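K5 lyase (Enterobacteria phage k1-5, PDB 2X3H) probably depolymerises the K5 capsular glycosaminoglycan of the host bacterium as a polysaccharide lyase built on a trimeric viral tail-spike scaffold. Local coordinates at residues E147-T152 and F175-G180; A210-A215 and Y236-A241; N396-S401 and V420-L425; I352-G357 and T377-S382. All coordinates share one frame; numbering follows the deposited sequence.

Contact 1: residues E147-T152 and F175-G180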
loop_
_atom_site.group_PDB
_atom_site.type_symbol
_atom_site.label_atom_id
_atom_site.label_comp_id
_atom_site.label_asym_id
_atom_site.label_seq_id
_atom_site.Cartn_x
_atom_site.Cartn_y
_atom_site.Cartn_z
ATOM N N GLU A 147 -35.520 -4.133 -3.366
ATOM C CA GLU A 147 -35.725 -5.282 -4.227
ATOM C C GLU A 147 -36.322 -4.874 -5.569
ATOM O O GLU A 147 -37.291 -4.118 -5.618
ATOM C CB GLU A 147 -36.663 -6.284 -3.543
ATOM C CG GLU A 147 -36.912 -7.521 -4.385
ATOM C CD GLU A 147 -37.742 -8.588 -3.692
ATOM O OE1 GLU A 147 -38.117 -8.418 -2.507
ATOM O OE2 GLU A 147 -38.012 -9.620 -4.355
ATOM N N SER A 148 -35.755 -5.391 -6.634
ATOM C CA SER A 148 -36.293 -5.126 -7.964
ATOM C C SER A 148 -37.208 -6.286 -8.393
ATOM O O SER A 148 -37.139 -7.376 -7.822
ATOM C CB SER A 148 -35.125 -4.892 -8.943
ATOM O OG SER A 148 -35.564 -4.638 -10.259
ATOM N N ASN A 149 -38.066 -6.031 -9.395
ATOM C CA ASN A 149 -38.970 -7.059 -9.923
ATOM C C ASN A 149 -39.181 -6.866 -11.421
ATOM O O ASN A 149 -40.322 -6.772 -11.894
ATOM C CB ASN A 149 -40.319 -7.017 -9.202
ATOM C CG ASN A 149 -40.246 -7.586 -7.807
ATOM O OD1 ASN A 149 -40.016 -8.785 -7.622
ATOM N ND2 ASN A 149 -40.438 -6.726 -6.807
ATOM N N LYS A 150 -38.082 -6.792 -12.164
ATOM C CA LYS A 150 -38.122 -6.468 -13.587
ATOM C C LYS A 150 -38.735 -7.607 -14.411
ATOM O O LYS A 150 -38.559 -8.775 -14.083
ATOM C CB LYS A 150 -36.707 -6.153 -14.092
ATOM C CG LYS A 150 -36.207 -4.776 -13.664
ATOM C CD LYS A 150 -34.801 -4.496 -14.186
ATOM C CE LYS A 150 -34.396 -3.062 -13.909
ATOM N NZ LYS A 150 -32.978 -2.829 -14.371
ATOM N N ALA A 151 -39.459 -7.254 -15.473
ATOM C CA ALA A 151 -40.081 -8.256 -16.352
ATOM C C ALA A 151 -39.091 -9.163 -17.097
ATOM O O ALA A 151 -39.352 -10.357 -17.278
ATOM C CB ALA A 151 -41.014 -7.575 -17.358
ATOM N N THR A 152 -37.973 -8.600 -17.554
ATOM C CA THR A 152 -37.035 -9.360 -18.372
ATOM C C THR A 152 -35.594 -9.077 -17.982
ATOM O O THR A 152 -35.307 -8.090 -17.299
ATOM C CB THR A 152 -37.158 -9.011 -19.873
ATOM O OG1 THR A 152 -36.454 -7.795 -20.147
ATOM C CG2 THR A 152 -38.615 -8.848 -20.299
ATOM N N PHE A 175 -29.140 -4.576 -2.008
ATOM C CA PHE A 175 -29.892 -4.529 -3.257
ATOM C C PHE A 175 -30.115 -5.948 -3.742
ATOM O O PHE A 175 -29.155 -6.698 -3.945
ATOM C CB PHE A 175 -29.131 -3.714 -4.308
ATOM C CG PHE A 175 -29.038 -2.245 -3.974
ATOM C CD1 PHE A 175 -27.895 -1.732 -3.358
ATOM C CD2 PHE A 175 -30.092 -1.384 -4.246
ATOM C CE1 PHE A 175 -27.796 -0.380 -3.028
ATOM C CE2 PHE A 175 -30.012 -0.025 -3.924
ATOM C CZ PHE A 175 -28.863 0.484 -3.308
ATOM N N SER A 176 -31.379 -6.323 -3.928
ATOM C CA SER A 176 -31.706 -7.713 -4.240
ATOM C C SER A 176 -32.481 -7.854 -5.549
ATOM O O SER A 176 -33.127 -6.896 -6.004
ATOM C CB SER A 176 -32.513 -8.331 -3.100
ATOM O OG SER A 176 -33.696 -7.593 -2.868
ATOM N N ASN A 177 -32.396 -9.052 -6.141
ATOM C CA ASN A 177 -33.091 -9.405 -7.372
ATOM C C ASN A 177 -32.769 -8.438 -8.510
ATOM O O ASN A 177 -33.629 -8.058 -9.296
ATOM C CB ASN A 177 -34.601 -9.481 -7.130
ATOM C CG ASN A 177 -35.290 -10.436 -8.078
ATOM O OD1 ASN A 177 -34.713 -11.459 -8.472
ATOM N ND2 ASN A 177 -36.531 -10.119 -8.449
ATOM N N VAL A 178 -31.511 -8.030 -8.580
ATOM C CA VAL A 178 -31.091 -7.033 -9.570
ATOM C C VAL A 178 -30.948 -7.700 -10.933
ATOM O O VAL A 178 -30.347 -8.779 -11.036
ATOM C CB VAL A 178 -29.742 -6.404 -9.165
ATOM C CG1 VAL A 178 -29.442 -5.159 -9.994
ATOM C CG2 VAL A 178 -29.750 -6.071 -7.689
ATOM N N LYS A 179 -31.510 -7.067 -11.966
ATOM C CA LYS A 179 -31.530 -7.615 -13.332
ATOM C C LYS A 179 -31.450 -6.533 -14.410
ATOM O O LYS A 179 -31.560 -5.329 -14.121
ATOM C CB LYS A 179 -32.823 -8.420 -13.571
ATOM C CG LYS A 179 -32.993 -9.647 -12.706
ATOM C CD LYS A 179 -34.339 -10.334 -12.983
ATOM C CE LYS A 179 -34.582 -11.449 -11.968
ATOM N NZ LYS A 179 -35.881 -12.182 -12.170
ATOM N N GLY A 180 -31.305 -6.974 -15.664
ATOM C CA GLY A 180 -31.419 -6.088 -16.816
ATOM C C GLY A 180 -30.331 -5.047 -16.892
ATOM O O GLY A 180 -29.209 -5.264 -16.418
HETATM O O HOH W 1 -32.806 -4.471 -11.270
HETATM O O HOH W 2 -35.885 -7.934 -10.955
HETATM O O HOH W 3 -37.687 -10.034 -11.622
#
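The extended aliphatic chain of K150 lies across the backbone carbonyl of K179: its CD passes 3.3 Å from K179 O, and the terminal NZ then bonds the same oxygen at 2.9 Å. With CG anti to the carbonyl carbon (chi1 -75°) and every later torsion near 180°, the chain reaches across to the K179-G180 backbone at full length. NZ also bonds the carbonyls of T155 and G157 in the loop beyond, so one ammonium group gathers several backbone oxygens.

At the other end a true strand pairing survives. E147 and S176 form a parallel bridge with their side chains on the same face, E147 CB resting 3.3 Å from S176 OG, and S148 N donates to S176 O at 3.1 Å. There the chain turns a corner at N177, whose backbone takes up a positive phi of 56°, and a side chain continues the pairing: N177 ND2 reaches S148 O at 2.9 Å. The oxygen lies close to the amide plane of N177, but the donor stands above the carbonyl plane of S148. N149 sends its own amide elsewhere, to the carbonyl of H123.

Water fills in where the backbones part. One molecule joins S148 OG to K179 N, another takes K150 N at 2.8 Å and gives to N177 O, and a third links K150 O with K179 NZ.

Two neighbouring coils of the solenoid are thus joined at a corner where the parallel pairing that ends at S176 gives way to amide, ammonium and water bridges. Because the bonds named for K150 NZ all end on neutral carbonyls, their dipoles would be expected to favour its positive charge.

Contact 2: residues A210-A215 and Y236-A241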
loop_
_atom_site.group_PDB
_atom_site.type_symbol
_atom_site.label_atom_id
_atom_site.label_comp_id
_atom_site.label_asym_id
_atom_site.label_seq_id
_atom_site.Cartn_x
_atom_site.Cartn_y
_atom_site.Cartn_z
ATOM N N ALA A 210 -24.601 -11.459 -18.568
ATOM C CA ALA A 210 -24.179 -11.672 -19.948
ATOM C C ALA A 210 -23.023 -10.731 -20.222
ATOM O O ALA A 210 -23.022 -9.590 -19.736
ATOM C CB ALA A 210 -25.328 -11.405 -20.930
ATOM N N THR A 211 -22.036 -11.218 -20.968
ATOM C CA THR A 211 -20.876 -10.414 -21.356
ATOM C C THR A 211 -21.297 -9.076 -21.958
ATOM O O THR A 211 -22.139 -9.035 -22.867
ATOM C CB THR A 211 -19.971 -11.161 -22.373
ATOM O OG1 THR A 211 -19.730 -12.501 -21.922
ATOM C CG2 THR A 211 -18.640 -10.430 -22.541
ATOM N N ASN A 212 -20.719 -7.997 -21.431
ATOM C CA ASN A 212 -20.894 -6.632 -21.936
ATOM C C ASN A 212 -22.266 -6.021 -21.650
ATOM O O ASN A 212 -22.566 -4.921 -22.128
ATOM C CB ASN A 212 -20.574 -6.524 -23.440
ATOM C CG ASN A 212 -19.136 -6.902 -23.774
ATOM O OD1 ASN A 212 -18.217 -6.688 -22.983
ATOM N ND2 ASN A 212 -18.935 -7.463 -24.969
ATOM N N LYS A 213 -23.106 -6.707 -20.872
ATOM C CA LYS A 213 -24.408 -6.129 -20.545
ATOM C C LYS A 213 -24.214 -4.868 -19.694
ATOM O O LYS A 213 -23.383 -4.854 -18.780
ATOM C CB LYS A 213 -25.329 -7.140 -19.849
ATOM C CG LYS A 213 -26.791 -6.721 -19.935
ATOM C CD LYS A 213 -27.718 -7.475 -18.996
ATOM C CE LYS A 213 -27.731 -8.954 -19.225
ATOM N NZ LYS A 213 -28.918 -9.567 -18.534
ATOM N N ALA A 214 -24.970 -3.817 -20.008
ATOM C CA ALA A 214 -24.800 -2.487 -19.409
ATOM C C ALA A 214 -25.445 -2.357 -18.035
ATOM O O ALA A 214 -26.492 -1.707 -17.877
ATOM C CB ALA A 214 -25.351 -1.405 -20.352
ATOM N N ALA A 215 -24.832 -2.994 -17.042
ATOM C CA ALA A 215 -25.311 -2.907 -15.672
ATOM C C ALA A 215 -24.124 -2.943 -14.716
ATOM O O ALA A 215 -23.067 -3.470 -15.041
ATOM C CB ALA A 215 -26.287 -4.044 -15.354
ATOM N N TYR A 236 -22.326 -9.112 -11.333
ATOM C CA TYR A 236 -22.613 -7.973 -12.210
ATOM C C TYR A 236 -21.788 -8.010 -13.496
ATOM O O TYR A 236 -20.655 -8.497 -13.501
ATOM C CB TYR A 236 -22.383 -6.642 -11.496
ATOM C CG TYR A 236 -23.453 -6.262 -10.486
ATOM C CD1 TYR A 236 -23.423 -6.767 -9.195
ATOM C CD2 TYR A 236 -24.472 -5.366 -10.813
ATOM C CE1 TYR A 236 -24.373 -6.408 -8.260
ATOM C CE2 TYR A 236 -25.443 -4.999 -9.873
ATOM C CZ TYR A 236 -25.383 -5.522 -8.602
ATOM O OH TYR A 236 -26.296 -5.168 -7.652
ATOM N N PRO A 237 -22.363 -7.503 -14.602
ATOM C CA PRO A 237 -21.660 -7.526 -15.882
ATOM C C PRO A 237 -20.716 -6.340 -16.134
ATOM O O PRO A 237 -19.813 -6.110 -15.329
ATOM C CB PRO A 237 -22.808 -7.601 -16.904
ATOM C CG PRO A 237 -23.916 -6.862 -16.245
ATOM C CD PRO A 237 -23.743 -6.991 -14.748
ATOM N N GLN A 238 -20.913 -5.595 -17.228
ATOM C CA GLN A 238 -19.873 -4.672 -17.707
ATOM C C GLN A 238 -19.322 -3.720 -16.651
ATOM O O GLN A 238 -18.103 -3.535 -16.538
ATOM C CB GLN A 238 -20.390 -3.837 -18.877
ATOM C CG GLN A 238 -19.416 -2.779 -19.356
ATOM C CD GLN A 238 -18.354 -3.312 -20.286
ATOM O OE1 GLN A 238 -17.956 -2.631 -21.237
ATOM N NE2 GLN A 238 -17.875 -4.521 -20.020
ATOM N N PHE A 239 -20.212 -3.089 -15.896
ATOM C CA PHE A 239 -19.766 -2.023 -14.994
ATOM C C PHE A 239 -19.449 -2.468 -13.576
ATOM O O PHE A 239 -19.085 -1.657 -12.717
ATOM C CB PHE A 239 -20.683 -0.808 -15.102
ATOM C CG PHE A 239 -20.771 -0.290 -16.504
ATOM C CD1 PHE A 239 -19.675 0.316 -17.086
ATOM C CD2 PHE A 239 -21.909 -0.477 -17.264
ATOM C CE1 PHE A 239 -19.711 0.766 -18.379
ATOM C CE2 PHE A 239 -21.958 -0.020 -18.573
ATOM C CZ PHE A 239 -20.852 0.607 -19.126
ATOM N N GLY A 240 -19.584 -3.768 -13.336
ATOM C CA GLY A 240 -19.023 -4.399 -12.138
ATOM C C GLY A 240 -19.582 -3.926 -10.807
ATOM O O GLY A 240 -20.782 -3.624 -10.687
ATOM N N ALA A 241 -18.712 -3.907 -9.796
ATOM C CA ALA A 241 -19.095 -3.551 -8.434
ATOM C C ALA A 241 -19.135 -2.036 -8.218
ATOM O O ALA A 241 -20.075 -1.520 -7.625
ATOM C CB ALA A 241 -18.152 -4.215 -7.417
HETATM O O HOH W 4 -16.213 -4.819 -22.243
#
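P237 packs its pyrrolidine ring into the bend of residues 210-215, touching K213 O with CG at 3.3 Å and A215 CB with the same atom at 3.8 Å. Its CB also lies 3.5 Å from A210 O.

Beyond the proline, Q238 N donates to K213 O at 3.0 Å, an oxygen that also accepts from A215 N across the inverse gamma turn centred on A214. F239 N bonds A215 O, again at 3.0 Å. The Q238 chain leaves anti to its nitrogen but bends at chi2 (82°), which carries its amide back toward N212; a water bridges N212 OD1 and Q238 NE2, 2.8 Å from each. Q238 CG sits over the centre of the F239 ring. That ring presents CE2 to A214 CB at 4.1 Å, while A215 N lies at its edge. K213 folds at chi3 and delivers NZ to the carbonyls of G208 and D153.

A type II turn (A210 to K213) thus meets a type I turn (P237 to G240). The first leads into strand 215-216 and the second into strand 242-245; Y206 of strand 198-206 backs A215 and P237, and Y266 meets F239 edge-to-face.

Contact 3: residues N396-S401 and V420-L425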
loop_
_atom_site.group_PDB
_atom_site.type_symbol
_atom_site.label_atom_id
_atom_site.label_comp_id
_atom_site.label_asym_id
_atom_site.label_seq_id
_atom_site.Cartn_x
_atom_site.Cartn_y
_atom_site.Cartn_z
ATOM N N ASN A 396 12.136 -17.988 -14.257
ATOM C CA ASN A 396 13.555 -17.728 -13.958
ATOM C C ASN A 396 14.167 -16.643 -14.853
ATOM O O ASN A 396 15.298 -16.208 -14.619
ATOM C CB ASN A 396 14.385 -19.008 -14.113
ATOM C CG ASN A 396 13.989 -20.100 -13.132
ATOM O OD1 ASN A 396 13.653 -19.832 -11.988
ATOM N ND2 ASN A 396 14.042 -21.341 -13.585
ATOM N N ASP A 397 13.415 -16.201 -15.859
ATOM C CA ASP A 397 13.924 -15.275 -16.878
ATOM C C ASP A 397 12.713 -14.725 -17.617
ATOM O O ASP A 397 11.922 -15.490 -18.164
ATOM C CB ASP A 397 14.827 -16.075 -17.838
ATOM C CG ASP A 397 15.445 -15.239 -18.965
ATOM O OD1 ASP A 397 15.049 -14.081 -19.212
ATOM O OD2 ASP A 397 16.340 -15.795 -19.660
ATOM N N LEU A 398 12.535 -13.406 -17.617
ATOM C CA LEU A 398 11.347 -12.843 -18.251
ATOM C C LEU A 398 11.432 -12.845 -19.771
ATOM O O LEU A 398 10.473 -12.474 -20.431
ATOM C CB LEU A 398 11.056 -11.431 -17.739
ATOM C CG LEU A 398 10.604 -11.270 -16.282
ATOM C CD1 LEU A 398 9.980 -9.926 -16.100
ATOM C CD2 LEU A 398 9.639 -12.354 -15.831
ATOM N N LEU A 399 12.566 -13.291 -20.314
ATOM C CA LEU A 399 12.795 -13.248 -21.757
ATOM C C LEU A 399 12.868 -14.626 -22.410
ATOM O O LEU A 399 12.936 -14.728 -23.635
ATOM C CB LEU A 399 14.051 -12.431 -22.079
ATOM C CG LEU A 399 13.975 -10.951 -21.681
ATOM C CD1 LEU A 399 15.310 -10.273 -21.999
ATOM C CD2 LEU A 399 12.819 -10.257 -22.394
ATOM N N SER A 400 12.815 -15.682 -21.603
ATOM C CA SER A 400 12.954 -17.032 -22.153
ATOM C C SER A 400 11.739 -17.392 -22.999
ATOM O O SER A 400 11.878 -18.058 -24.032
ATOM C CB SER A 400 13.199 -18.071 -21.055
ATOM O OG SER A 400 12.172 -18.053 -20.092
ATOM N N SER A 401 10.563 -16.933 -22.576
ATOM C CA SER A 401 9.344 -17.042 -23.388
ATOM C C SER A 401 9.072 -15.717 -24.080
ATOM O O SER A 401 9.024 -14.684 -23.421
ATOM C CB SER A 401 8.142 -17.399 -22.515
ATOM O OG SER A 401 6.927 -17.313 -23.254
ATOM N N VAL A 420 10.671 -2.888 -18.129
ATOM C CA VAL A 420 10.283 -3.954 -17.191
ATOM C C VAL A 420 11.475 -4.363 -16.322
ATOM O O VAL A 420 12.541 -4.661 -16.859
ATOM C CB VAL A 420 9.771 -5.199 -17.940
ATOM C CG1 VAL A 420 9.360 -6.303 -16.955
ATOM C CG2 VAL A 420 8.604 -4.816 -18.854
ATOM N N HIS A 421 11.288 -4.352 -14.999
ATOM C CA HIS A 421 12.290 -4.906 -14.056
ATOM C C HIS A 421 11.738 -6.129 -13.345
ATOM O O HIS A 421 10.552 -6.178 -13.033
ATOM C CB HIS A 421 12.622 -3.881 -12.971
ATOM C CG HIS A 421 13.409 -2.704 -13.451
ATOM N ND1 HIS A 421 13.989 -1.811 -12.576
ATOM C CD2 HIS A 421 13.730 -2.279 -14.696
ATOM C CE1 HIS A 421 14.618 -0.874 -13.265
ATOM N NE2 HIS A 421 14.484 -1.138 -14.550
ATOM N N ALA A 422 12.615 -7.093 -13.055
ATOM C CA ALA A 422 12.281 -8.242 -12.187
ATOM C C ALA A 422 13.441 -8.433 -11.208
ATOM O O ALA A 422 14.348 -9.247 -11.456
ATOM C CB ALA A 422 12.083 -9.489 -13.009
ATOM N N PRO A 423 13.427 -7.668 -10.102
ATOM C CA PRO A 423 14.573 -7.639 -9.179
ATOM C C PRO A 423 14.969 -9.016 -8.599
ATOM O O PRO A 423 16.156 -9.263 -8.422
ATOM C CB PRO A 423 14.133 -6.652 -8.086
ATOM C CG PRO A 423 13.045 -5.802 -8.750
ATOM C CD PRO A 423 12.344 -6.757 -9.683
ATOM N N ALA A 424 14.010 -9.907 -8.317
ATOM C CA ALA A 424 14.369 -11.235 -7.774
ATOM C C ALA A 424 15.238 -12.025 -8.733
ATOM O O ALA A 424 16.020 -12.900 -8.317
ATOM C CB ALA A 424 13.123 -12.050 -7.428
ATOM N N LEU A 425 15.081 -11.733 -10.022
ATOM C CA LEU A 425 15.848 -12.387 -11.084
ATOM C C LEU A 425 17.095 -11.595 -11.458
ATOM O O LEU A 425 17.821 -11.976 -12.386
ATOM C CB LEU A 425 14.978 -12.511 -12.341
ATOM C CG LEU A 425 13.683 -13.324 -12.176
ATOM C CD1 LEU A 425 12.926 -13.430 -13.505
ATOM C CD2 LEU A 425 13.955 -14.728 -11.581
#
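The flat peptide group joining N396 to D397 takes both methyls of L425 on one face. L425 CD2 lies 3.6 Å from N396 O, and L425 CD1 lies 3.7 Å from D397 N, so the branched end of the leucine straddles the amide. This nitrogen is buried by the contact and has no polar partner in the model. A second flat group, the D397 carboxylate, is met from above its plane: L399 N gives to D397 OD1 at 2.8 Å, closing an Asx turn. The side chain of Q427 brackets the same turn, its NE2 giving to D397 OD1 and its OE1 accepting from L398 N, while D397 OD2 forms a salt bridge with R435 of the second subunit.

No hydrogen bond crosses between the two segments, and the rest of the interface is aliphatic. L398 holds CG anti to its carbonyl carbon (chi1 -68°), which helps direct one methyl to the strand and the other to L425. Its CD1 is 3.8 Å from V420 CG1 and equally 3.8 Å from A422 CB. CD2 approaches L425 CD1 at 4.2 Å, the two leucines crossing at about a right angle. L425 is brought round to this position by the 3-10 turn after the strand.

Strand 419-422 runs parallel to strand 386-389, whose V389 touches both L398 and V420, and antiparallel to strand 427-429. I376 and F378 of strand 376-378 also pack on V420, while the turn 423-425 faces the second subunit, where S433 OG bonds L425 O.

Contact 4: residues I352-G357 and T377-S382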
loop_
_atom_site.group_PDB
_atom_site.type_symbol
_atom_site.label_atom_id
_atom_site.label_comp_id
_atom_site.label_asym_id
_atom_site.label_seq_id
_atom_site.Cartn_x
_atom_site.Cartn_y
_atom_site.Cartn_z
ATOM N N ILE A 352 -1.328 -9.670 -16.646
ATOM C CA ILE A 352 -1.488 -9.033 -15.329
ATOM C C ILE A 352 -1.602 -7.504 -15.422
ATOM O O ILE A 352 -2.274 -6.867 -14.593
ATOM C CB ILE A 352 -0.382 -9.484 -14.323
ATOM C CG1 ILE A 352 -0.736 -9.092 -12.884
ATOM C CG2 ILE A 352 0.983 -8.929 -14.703
ATOM C CD1 ILE A 352 0.035 -9.863 -11.844
ATOM N N ALA A 353 -0.951 -6.930 -16.434
ATOM C CA ALA A 353 -1.061 -5.491 -16.689
ATOM C C ALA A 353 -1.080 -5.282 -18.198
ATOM O O ALA A 353 -0.180 -5.744 -18.904
ATOM C CB ALA A 353 0.119 -4.744 -16.056
ATOM N N ARG A 354 -2.107 -4.586 -18.681
ATOM C CA ARG A 354 -2.274 -4.325 -20.109
ATOM C C ARG A 354 -2.320 -2.828 -20.345
ATOM O O ARG A 354 -3.154 -2.141 -19.759
ATOM C CB ARG A 354 -3.567 -4.986 -20.620
ATOM C CG ARG A 354 -3.851 -4.716 -22.085
ATOM C CD ARG A 354 -5.068 -5.521 -22.566
ATOM N NE ARG A 354 -5.357 -5.300 -23.979
ATOM C CZ ARG A 354 -6.265 -5.985 -24.669
ATOM N NH1 ARG A 354 -6.970 -6.956 -24.084
ATOM N NH2 ARG A 354 -6.464 -5.698 -25.951
ATOM N N PHE A 355 -1.411 -2.337 -21.187
ATOM C CA PHE A 355 -1.297 -0.916 -21.468
ATOM C C PHE A 355 -1.885 -0.684 -22.840
ATOM O O PHE A 355 -1.282 -1.007 -23.869
ATOM C CB PHE A 355 0.169 -0.472 -21.340
ATOM C CG PHE A 355 0.724 -0.704 -19.952
ATOM C CD1 PHE A 355 1.283 -1.925 -19.618
ATOM C CD2 PHE A 355 0.642 0.275 -18.975
ATOM C CE1 PHE A 355 1.766 -2.151 -18.316
ATOM C CE2 PHE A 355 1.117 0.060 -17.690
ATOM C CZ PHE A 355 1.682 -1.156 -17.365
ATOM N N ILE A 356 -3.097 -0.144 -22.825
ATOM C CA ILE A 356 -3.945 -0.086 -24.008
ATOM C C ILE A 356 -3.688 1.158 -24.836
ATOM O O ILE A 356 -3.593 2.261 -24.307
ATOM C CB ILE A 356 -5.432 -0.047 -23.601
ATOM C CG1 ILE A 356 -5.816 -1.304 -22.825
ATOM C CG2 ILE A 356 -6.332 0.176 -24.819
ATOM C CD1 ILE A 356 -7.213 -1.246 -22.218
ATOM N N GLY A 357 -3.604 0.977 -26.145
ATOM C CA GLY A 357 -3.548 2.124 -27.047
ATOM C C GLY A 357 -2.370 3.038 -26.790
ATOM O O GLY A 357 -1.223 2.599 -26.871
ATOM N N THR A 377 1.340 -6.792 -21.376
ATOM C CA THR A 377 1.053 -6.393 -22.764
ATOM C C THR A 377 1.215 -4.887 -22.919
ATOM O O THR A 377 0.513 -4.118 -22.250
ATOM C CB THR A 377 -0.375 -6.794 -23.207
ATOM O OG1 THR A 377 -0.499 -8.227 -23.217
ATOM C CG2 THR A 377 -0.667 -6.235 -24.594
ATOM N N PHE A 378 2.153 -4.491 -23.778
ATOM C CA PHE A 378 2.348 -3.091 -24.157
ATOM C C PHE A 378 1.804 -2.977 -25.574
ATOM O O PHE A 378 2.384 -3.550 -26.504
ATOM C CB PHE A 378 3.838 -2.724 -24.206
ATOM C CG PHE A 378 4.536 -2.731 -22.872
ATOM C CD1 PHE A 378 4.100 -1.919 -21.827
ATOM C CD2 PHE A 378 5.665 -3.504 -22.687
ATOM C CE1 PHE A 378 4.756 -1.901 -20.610
ATOM C CE2 PHE A 378 6.343 -3.488 -21.469
ATOM C CZ PHE A 378 5.883 -2.689 -20.429
ATOM N N GLU A 379 0.704 -2.253 -25.759
ATOM C CA GLU A 379 0.160 -2.115 -27.110
ATOM C C GLU A 379 1.001 -1.124 -27.919
ATOM O O GLU A 379 1.803 -0.374 -27.367
ATOM C CB GLU A 379 -1.337 -1.762 -27.091
ATOM C CG GLU A 379 -2.148 -2.836 -26.374
ATOM C CD GLU A 379 -3.656 -2.774 -26.584
ATOM O OE1 GLU A 379 -4.176 -1.786 -27.155
ATOM O OE2 GLU A 379 -4.317 -3.737 -26.128
ATOM N N SER A 380 0.840 -1.136 -29.238
ATOM C CA SER A 380 1.859 -0.523 -30.084
ATOM C C SER A 380 2.092 0.984 -29.890
ATOM O O SER A 380 3.198 1.470 -30.140
ATOM C CB SER A 380 1.636 -0.882 -31.557
ATOM O OG SER A 380 0.638 -0.073 -32.105
ATOM N N GLY A 381 1.084 1.709 -29.422
ATOM C CA GLY A 381 1.237 3.161 -29.223
ATOM C C GLY A 381 1.629 3.543 -27.801
ATOM O O GLY A 381 1.725 4.729 -27.485
ATOM N N SER A 382 1.849 2.545 -26.943
ATOM C CA SER A 382 2.076 2.819 -25.510
ATOM C C SER A 382 3.526 3.231 -25.265
ATOM O O SER A 382 4.428 2.690 -25.904
ATOM C CB SER A 382 1.695 1.599 -24.640
ATOM O OG SER A 382 2.557 0.489 -24.868
#
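R354 forms a side-on salt bridge with E379: NE and NH2 both bond the single oxygen OE2, each at 2.9 Å, and that oxygen lies at the edge of the guanidinium, in its plane. The carboxylate is turned 53° from this plane. Its second oxygen, OE1, accepts from G357 N at 3.0 Å, the donor coming from above the carboxylate. With chi1 at -60° and an extended chain beyond, E379 runs beside I356, and its CG passes 3.2 Å from F355 O.

Beneath this polar pair the strands are in parallel register. T377 N bonds A353 O, F355 N bonds T377 O at 2.8 Å and E379 N bonds F355 O at 3.0 Å. R354 and T377 share one face; F355 and F378 share the other, lying side by side. Their rings are tilted by 30° and slid apart, so they barely overlap and touch through F355 CD1 and F378 CD1 at 3.6 Å.

Farther out, H319 NE2 bonds R354 NH1. The turn from E379 to S382 is closed on E379 O by both S382 N and S382 OG, and N418 in turn bonds that hydroxyl; V323 and A364 pack on F355.

As the strand pairing ends, then, the glutamate divides its carboxylate between a charged partner and a backbone N-H. Their joint demand probably fixes its rotation and ties the loop at G357 to the face that carries R354.

In the fold
Along the chain the contacts follow one another without overlap, in the order 1, 2, 4, 3, each joining segments some twenty residues apart, as successive coils of a parallel beta-helix are. Contacts 1 and 2 have centres 14 Å apart and touch, G180 O packing on A215 CB. Contacts 4 and 3, with centres 18 Å apart, meet through F378 and V420. Contacts 1 and 3 reach the same run of parallel strands (168-178 and 419-422), yet their centres lie 48 Å apart on opposite sides of the chain's centre; contact 4 pairs strands 349-355 and 376-378. Only contact 3 reaches other subunits, so there the packing within the chain is joined by contacts between subunits.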